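Local coordinates for DUF115 domain-containing protein (Magnetospirillum magneticum AMB-1, PDB 5MU5) that probably transfers a sugar, most likely a nonulosonic acid, onto flagellin as a Maf-type glycosyltransferase involved in the formation of bacterial flagella, at residues 554-568 with 622-636. Residues are numbered along the deposited sequence; the frame is centred on the assembly and turned at random.
Sequences LGECAQAMDDHVGDS and WEIIRDEFHQMIRVM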
loop_
_atom_site.group_PDB
_atom_site.type_symbol
_atom_site.label_atom_id
_atom_site.label_comp_id
_atom_site.label_asym_id
_atom_site.label_seq_id
_atom_site.Cartn_x
_atom_site.Cartn_y
_atom_site.Cartn_z
ATOM N N LEU A 554 20.009 -9.849 6.166
ATOM C CA LEU A 554 20.653 -9.760 4.872
ATOM C C LEU A 554 21.424 -11.036 4.592
ATOM O O LEU A 554 21.381 -11.554 3.482
ATOM C CB LEU A 554 21.597 -8.564 4.838
ATOM C CG LEU A 554 20.916 -7.198 4.786
ATOM C CD1 LEU A 554 21.961 -6.096 4.903
ATOM C CD2 LEU A 554 20.121 -7.051 3.496
ATOM N N GLY A 555 22.125 -11.534 5.609
ATOM C CA GLY A 555 22.870 -12.767 5.478
ATOM C C GLY A 555 21.961 -13.914 5.085
ATOM O O GLY A 555 22.324 -14.739 4.244
ATOM N N GLU A 556 20.769 -13.963 5.683
ATOM C CA GLU A 556 19.811 -15.044 5.403
ATOM C C GLU A 556 19.262 -14.968 3.967
ATOM O O GLU A 556 19.026 -16.001 3.342
ATOM C CB GLU A 556 18.679 -15.067 6.457
ATOM C CG GLU A 556 19.148 -15.536 7.839
ATOM C CD GLU A 556 18.130 -15.314 8.965
ATOM O OE1 GLU A 556 17.106 -14.624 8.745
ATOM O OE2 GLU A 556 18.360 -15.825 10.097
ATOM N N CYS A 557 19.111 -13.759 3.432
ATOM C CA CYS A 557 18.681 -13.587 2.038
ATOM C C CYS A 557 19.774 -13.950 1.050
ATOM O O CYS A 557 19.480 -14.452 -0.026
ATOM C CB CYS A 557 18.251 -12.149 1.764
ATOM S SG CYS A 557 16.873 -11.587 2.779
ATOM N N ALA A 558 21.024 -13.662 1.407
ATOM C CA ALA A 558 22.165 -14.003 0.576
ATOM C C ALA A 558 22.236 -15.511 0.478
ATOM O O ALA A 558 22.376 -16.079 -0.618
ATOM C CB ALA A 558 23.446 -13.458 1.178
ATOM N N GLN A 559 22.084 -16.162 1.621
ATOM C CA GLN A 559 22.137 -17.620 1.694
ATOM C C GLN A 559 21.004 -18.279 0.891
ATOM O O GLN A 559 21.207 -19.305 0.229
ATOM C CB GLN A 559 22.062 -18.056 3.164
ATOM C CG GLN A 559 22.226 -19.553 3.392
ATOM C CD GLN A 559 23.570 -20.057 2.903
ATOM O OE1 GLN A 559 24.588 -19.395 3.077
ATOM N NE2 GLN A 559 23.579 -21.226 2.281
ATOM N N ALA A 560 19.816 -17.677 0.955
ATOM C CA ALA A 560 18.653 -18.142 0.195
ATOM C C ALA A 560 18.943 -18.126 -1.294
ATOM O O ALA A 560 18.643 -19.078 -1.988
ATOM C CB ALA A 560 17.444 -17.272 0.495
ATOM N N MET A 561 19.531 -17.040 -1.780
ATOM C CA MET A 561 19.940 -16.945 -3.186
ATOM C C MET A 561 20.937 -18.070 -3.542
ATOM O O MET A 561 20.792 -18.713 -4.582
ATOM C CB MET A 561 20.521 -15.541 -3.472
ATOM C CG MET A 561 21.221 -15.375 -4.807
ATOM S SD MET A 561 20.118 -15.684 -6.206
ATOM C CE MET A 561 19.185 -14.150 -6.177
ATOM N N ASP A 562 21.925 -18.330 -2.683
ATOM C CA ASP A 562 22.880 -19.437 -2.935
ATOM C C ASP A 562 22.194 -20.796 -2.943
ATOM O O ASP A 562 22.530 -21.644 -3.748
ATOM C CB ASP A 562 24.025 -19.495 -1.905
ATOM C CG ASP A 562 25.091 -18.440 -2.139
ATOM O OD1 ASP A 562 25.102 -17.813 -3.220
ATOM O OD2 ASP A 562 25.923 -18.221 -1.229
ATOM N N ASP A 563 21.248 -21.011 -2.044
ATOM C CA ASP A 563 20.585 -22.302 -1.973
ATOM C C ASP A 563 19.582 -22.499 -3.102
ATOM O O ASP A 563 19.319 -23.627 -3.474
ATOM C CB ASP A 563 19.856 -22.469 -0.630
ATOM C CG ASP A 563 20.801 -22.456 0.565
ATOM O OD1 ASP A 563 21.988 -22.815 0.407
ATOM O OD2 ASP A 563 20.353 -22.100 1.672
ATOM N N HIS A 564 19.017 -21.429 -3.654
ATOM C CA HIS A 564 17.927 -21.609 -4.612
ATOM C C HIS A 564 18.098 -20.968 -5.980
ATOM O O HIS A 564 17.158 -20.977 -6.789
ATOM C CB HIS A 564 16.619 -21.193 -3.962
ATOM C CG HIS A 564 16.330 -21.961 -2.717
ATOM N ND1 HIS A 564 16.023 -23.303 -2.739
ATOM C CD2 HIS A 564 16.375 -21.606 -1.412
ATOM C CE1 HIS A 564 15.848 -23.736 -1.503
ATOM N NE2 HIS A 564 16.063 -22.728 -0.678
ATOM N N VAL A 565 19.298 -20.446 -6.238
ATOM C CA VAL A 565 19.655 -19.932 -7.554
ATOM C C VAL A 565 19.208 -20.942 -8.605
ATOM O O VAL A 565 19.481 -22.142 -8.479
ATOM C CB VAL A 565 21.185 -19.666 -7.690
ATOM C CG1 VAL A 565 22.011 -20.896 -7.307
ATOM C CG2 VAL A 565 21.527 -19.198 -9.102
ATOM N N GLY A 566 18.500 -20.463 -9.622
ATOM C CA GLY A 566 18.022 -21.331 -10.706
ATOM C C GLY A 566 16.575 -21.788 -10.532
ATOM O O GLY A 566 15.967 -22.209 -11.491
ATOM N N ASP A 567 16.028 -21.720 -9.315
ATOM C CA ASP A 567 14.660 -22.164 -9.048
ATOM C C ASP A 567 13.872 -20.934 -8.626
ATOM O O ASP A 567 13.797 -20.602 -7.448
ATOM C CB ASP A 567 14.636 -23.293 -7.987
ATOM C CG ASP A 567 13.255 -23.957 -7.854
ATOM O OD1 ASP A 567 12.232 -23.329 -8.244
ATOM O OD2 ASP A 567 13.192 -25.103 -7.340
ATOM N N SER A 568 13.283 -20.271 -9.620
ATOM C CA SER A 568 12.663 -18.952 -9.450
ATOM C C SER A 568 11.606 -18.939 -8.375
ATOM O O SER A 568 11.641 -18.125 -7.464
ATOM C CB SER A 568 12.008 -18.458 -10.746
ATOM O OG SER A 568 12.945 -18.360 -11.794
ATOM N N TRP A 622 21.827 -16.792 -14.431
ATOM C CA TRP A 622 21.546 -17.104 -13.043
ATOM C C TRP A 622 22.794 -16.903 -12.165
ATOM O O TRP A 622 22.694 -16.387 -11.067
ATOM C CB TRP A 622 21.005 -18.525 -12.889
ATOM C CG TRP A 622 19.510 -18.598 -12.850
ATOM C CD1 TRP A 622 18.696 -19.258 -13.717
ATOM C CD2 TRP A 622 18.647 -17.966 -11.890
ATOM N NE1 TRP A 622 17.381 -19.087 -13.358
ATOM C CE2 TRP A 622 17.320 -18.311 -12.234
ATOM C CE3 TRP A 622 18.871 -17.177 -10.762
ATOM C CZ2 TRP A 622 16.224 -17.881 -11.503
ATOM C CZ3 TRP A 622 17.788 -16.746 -10.030
ATOM C CH2 TRP A 622 16.470 -17.086 -10.406
ATOM N N GLU A 623 23.960 -17.329 -12.634
ATOM C CA GLU A 623 25.192 -17.132 -11.869
ATOM C C GLU A 623 25.501 -15.620 -11.715
ATOM O O GLU A 623 25.857 -15.151 -10.629
ATOM C CB GLU A 623 26.349 -17.909 -12.498
ATOM C CG GLU A 623 27.752 -17.535 -12.004
ATOM C CD GLU A 623 27.902 -17.508 -10.484
ATOM O OE1 GLU A 623 27.210 -18.262 -9.768
ATOM O OE2 GLU A 623 28.726 -16.709 -9.994
ATOM N N ILE A 624 25.330 -14.861 -12.794
ATOM C CA ILE A 624 25.459 -13.402 -12.733
ATOM C C ILE A 624 24.546 -12.786 -11.680
ATOM O O ILE A 624 24.960 -11.906 -10.909
ATOM C CB ILE A 624 25.167 -12.779 -14.100
ATOM C CG1 ILE A 624 26.362 -13.050 -15.027
ATOM C CG2 ILE A 624 24.933 -11.275 -13.978
ATOM C CD1 ILE A 624 26.133 -12.688 -16.477
ATOM N N ILE A 625 23.293 -13.226 -11.667
ATOM C CA ILE A 625 22.316 -12.716 -10.720
ATOM C C ILE A 625 22.732 -13.035 -9.281
ATOM O O ILE A 625 22.614 -12.191 -8.387
ATOM C CB ILE A 625 20.938 -13.334 -10.999
ATOM C CG1 ILE A 625 20.368 -12.717 -12.256
ATOM C CG2 ILE A 625 19.971 -13.097 -9.850
ATOM C CD1 ILE A 625 19.250 -13.525 -12.833
ATOM N N ARG A 626 23.226 -14.251 -9.080
ATOM C CA ARG A 626 23.633 -14.695 -7.766
ATOM C C ARG A 626 24.766 -13.827 -7.275
ATOM O O ARG A 626 24.735 -13.314 -6.168
ATOM C CB ARG A 626 24.076 -16.158 -7.805
ATOM C CG ARG A 626 24.309 -16.787 -6.438
ATOM C CD ARG A 626 25.180 -18.043 -6.522
ATOM N NE ARG A 626 26.476 -17.686 -7.080
ATOM C CZ ARG A 626 27.428 -17.001 -6.438
ATOM N NH1 ARG A 626 27.263 -16.597 -5.184
ATOM N NH2 ARG A 626 28.551 -16.692 -7.070
ATOM N N ASP A 627 25.753 -13.642 -8.123
ATOM C CA ASP A 627 26.947 -12.916 -7.728
ATOM C C ASP A 627 26.651 -11.433 -7.441
ATOM O O ASP A 627 27.105 -10.896 -6.440
ATOM C CB ASP A 627 27.995 -13.037 -8.825
ATOM C CG ASP A 627 29.311 -12.473 -8.416
ATOM O OD1 ASP A 627 29.723 -12.713 -7.267
ATOM O OD2 ASP A 627 29.943 -11.791 -9.239
ATOM N N GLU A 628 25.888 -10.786 -8.323
ATOM C CA GLU A 628 25.511 -9.393 -8.126
ATOM C C GLU A 628 24.555 -9.227 -6.960
ATOM O O GLU A 628 24.607 -8.221 -6.268
ATOM C CB GLU A 628 24.915 -8.798 -9.391
ATOM C CG GLU A 628 25.936 -8.662 -10.513
ATOM C CD GLU A 628 27.065 -7.671 -10.219
ATOM O OE1 GLU A 628 26.910 -6.802 -9.319
ATOM O OE2 GLU A 628 28.120 -7.757 -10.908
ATOM N N PHE A 629 23.693 -10.208 -6.727
ATOM C CA PHE A 629 22.804 -10.137 -5.583
ATOM C C PHE A 629 23.644 -10.082 -4.299
ATOM O O PHE A 629 23.335 -9.306 -3.399
ATOM C CB PHE A 629 21.841 -11.317 -5.593
ATOM C CG PHE A 629 20.716 -11.206 -4.605
ATOM C CD1 PHE A 629 19.600 -10.419 -4.886
ATOM C CD2 PHE A 629 20.747 -11.922 -3.405
ATOM C CE1 PHE A 629 18.547 -10.318 -3.983
ATOM C CE2 PHE A 629 19.690 -11.831 -2.501
ATOM C CZ PHE A 629 18.591 -11.023 -2.790
ATOM N N HIS A 630 24.706 -10.895 -4.241
ATOM C CA HIS A 630 25.671 -10.871 -3.128
ATOM C C HIS A 630 26.403 -9.544 -2.984
ATOM O O HIS A 630 26.554 -9.038 -1.869
ATOM C CB HIS A 630 26.715 -11.982 -3.266
ATOM C CG HIS A 630 26.373 -13.222 -2.515
ATOM N ND1 HIS A 630 26.951 -13.534 -1.302
ATOM C CD2 HIS A 630 25.503 -14.223 -2.792
ATOM C CE1 HIS A 630 26.456 -14.679 -0.866
ATOM N NE2 HIS A 630 25.578 -15.120 -1.752
ATOM N N GLN A 631 26.901 -8.998 -4.088
ATOM C CA GLN A 631 27.545 -7.693 -4.023
ATOM C C GLN A 631 26.562 -6.647 -3.496
ATOM O O GLN A 631 26.933 -5.816 -2.679
ATOM C CB GLN A 631 28.134 -7.266 -5.363
ATOM C CG GLN A 631 29.500 -7.884 -5.647
ATOM C CD GLN A 631 30.080 -7.480 -7.006
ATOM O OE1 GLN A 631 29.887 -6.350 -7.483
ATOM N NE2 GLN A 631 30.799 -8.409 -7.636
ATOM N N MET A 632 25.307 -6.706 -3.936
ATOM C CA MET A 632 24.300 -5.778 -3.450
ATOM C C MET A 632 24.114 -5.923 -1.941
ATOM O O MET A 632 24.099 -4.927 -1.202
ATOM C CB MET A 632 22.966 -6.018 -4.135
ATOM C CG MET A 632 21.928 -4.953 -3.847
ATOM S SD MET A 632 20.343 -5.289 -4.615
ATOM C CE MET A 632 19.775 -6.624 -3.575
ATOM N N ILE A 633 23.969 -7.163 -1.490
ATOM C CA ILE A 633 23.782 -7.427 -0.071
ATOM C C ILE A 633 25.011 -6.992 0.735
ATOM O O ILE A 633 24.866 -6.488 1.846
ATOM C CB ILE A 633 23.332 -8.885 0.155
ATOM C CG1 ILE A 633 21.837 -8.941 -0.163
ATOM C CG2 ILE A 633 23.598 -9.330 1.582
ATOM C CD1 ILE A 633 21.211 -10.311 -0.161
ATOM N N ARG A 634 26.197 -7.136 0.155
ATOM C CA ARG A 634 27.438 -6.648 0.777
ATOM C C ARG A 634 27.445 -5.116 0.937
ATOM O O ARG A 634 27.754 -4.595 2.014
ATOM C CB ARG A 634 28.657 -7.107 -0.042
ATOM C CG ARG A 634 29.981 -6.542 0.433
ATOM C CD ARG A 634 31.185 -7.228 -0.198
ATOM N NE ARG A 634 32.396 -6.804 0.511
ATOM C CZ ARG A 634 33.047 -5.656 0.307
ATOM N NH1 ARG A 634 32.640 -4.791 -0.621
ATOM N NH2 ARG A 634 34.120 -5.370 1.043
ATOM N N VAL A 635 27.133 -4.398 -0.136
ATOM C CA VAL A 635 27.027 -2.947 -0.066
ATOM C C VAL A 635 25.959 -2.508 0.967
ATOM O O VAL A 635 26.191 -1.592 1.751
ATOM C CB VAL A 635 26.706 -2.341 -1.454
ATOM C CG1 VAL A 635 26.261 -0.885 -1.339
ATOM C CG2 VAL A 635 27.913 -2.464 -2.376
ATOM N N MET A 636 24.806 -3.165 0.973
ATOM C CA MET A 636 23.751 -2.839 1.923
ATOM C C MET A 636 24.216 -3.079 3.367
ATOM O O MET A 636 23.930 -2.294 4.269
ATOM C CB MET A 636 22.502 -3.680 1.664
ATOM C CG MET A 636 21.801 -3.359 0.361
ATOM S SD MET A 636 20.364 -4.407 0.054
ATOM C CE MET A 636 19.164 -3.637 1.142
#
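Paired from Leu554 beside Ile633 through Met561 beside Arg626, two nearly antiparallel helix segments, 554-564 and 622-636, pack with their axes 9.8 Å apart at closest approach and 173° between their directions, and the turn after 564 carries the alignment on to Gly566 beside Trp622. Met561 fills the middle of the apolar seam. Its CG lies anti to the backbone N (chi1 169°), and bends at the next two torsions fold the chain back, laying CE over one face of Phe629, 3.9 Å from the ring centroid, while SD approaches the same ring obliquely in a Met-aromatic contact. The methyl also touches Ile625 CG2, and Leu571 of helix 568-579 packs on Met561 as well. Toward Met636, Ile633 CD1 lies against the backbone at Ala558 and touches both Cys557 CB and Ala558 CB, and its CG2 rests on Leu554 CB at 3.9 Å.

A polar margin flanks this seam. Asp562 OD1 takes a hydrogen bond from Arg626 NH1 (3.2 Å, 157°) within a salt bridge and a weak, bent one from His630 NE2 (3.1 Å); Ala558 CB lies over a face of that imidazole. Glu623 grips Arg626 side-on, OE1 meeting NE at 2.8 Å and OE2 meeting NH2, which fixes the guanidinium and aims NH1 at Asp562.

Where helix 546-564 ends, a type II turn from His564 to Asp567 is laid on the Trp622 indole: Gly566 CA stands 3.4 Å above the centroid of the five-membered ring, and Ser568 OG meets the edge at CZ2. An alanine in place of Trp622 would probably open a gap beneath the turn and leave Gly566 without its aromatic platform. Near-antiparallel packing along an apolar seam is characteristic of helical bundles, here the Maf helical bundle domain, in which helix 589-609 also packs against Cys557 and Ile625; the Asp562-Arg626-Glu623 network is this pair's own addition.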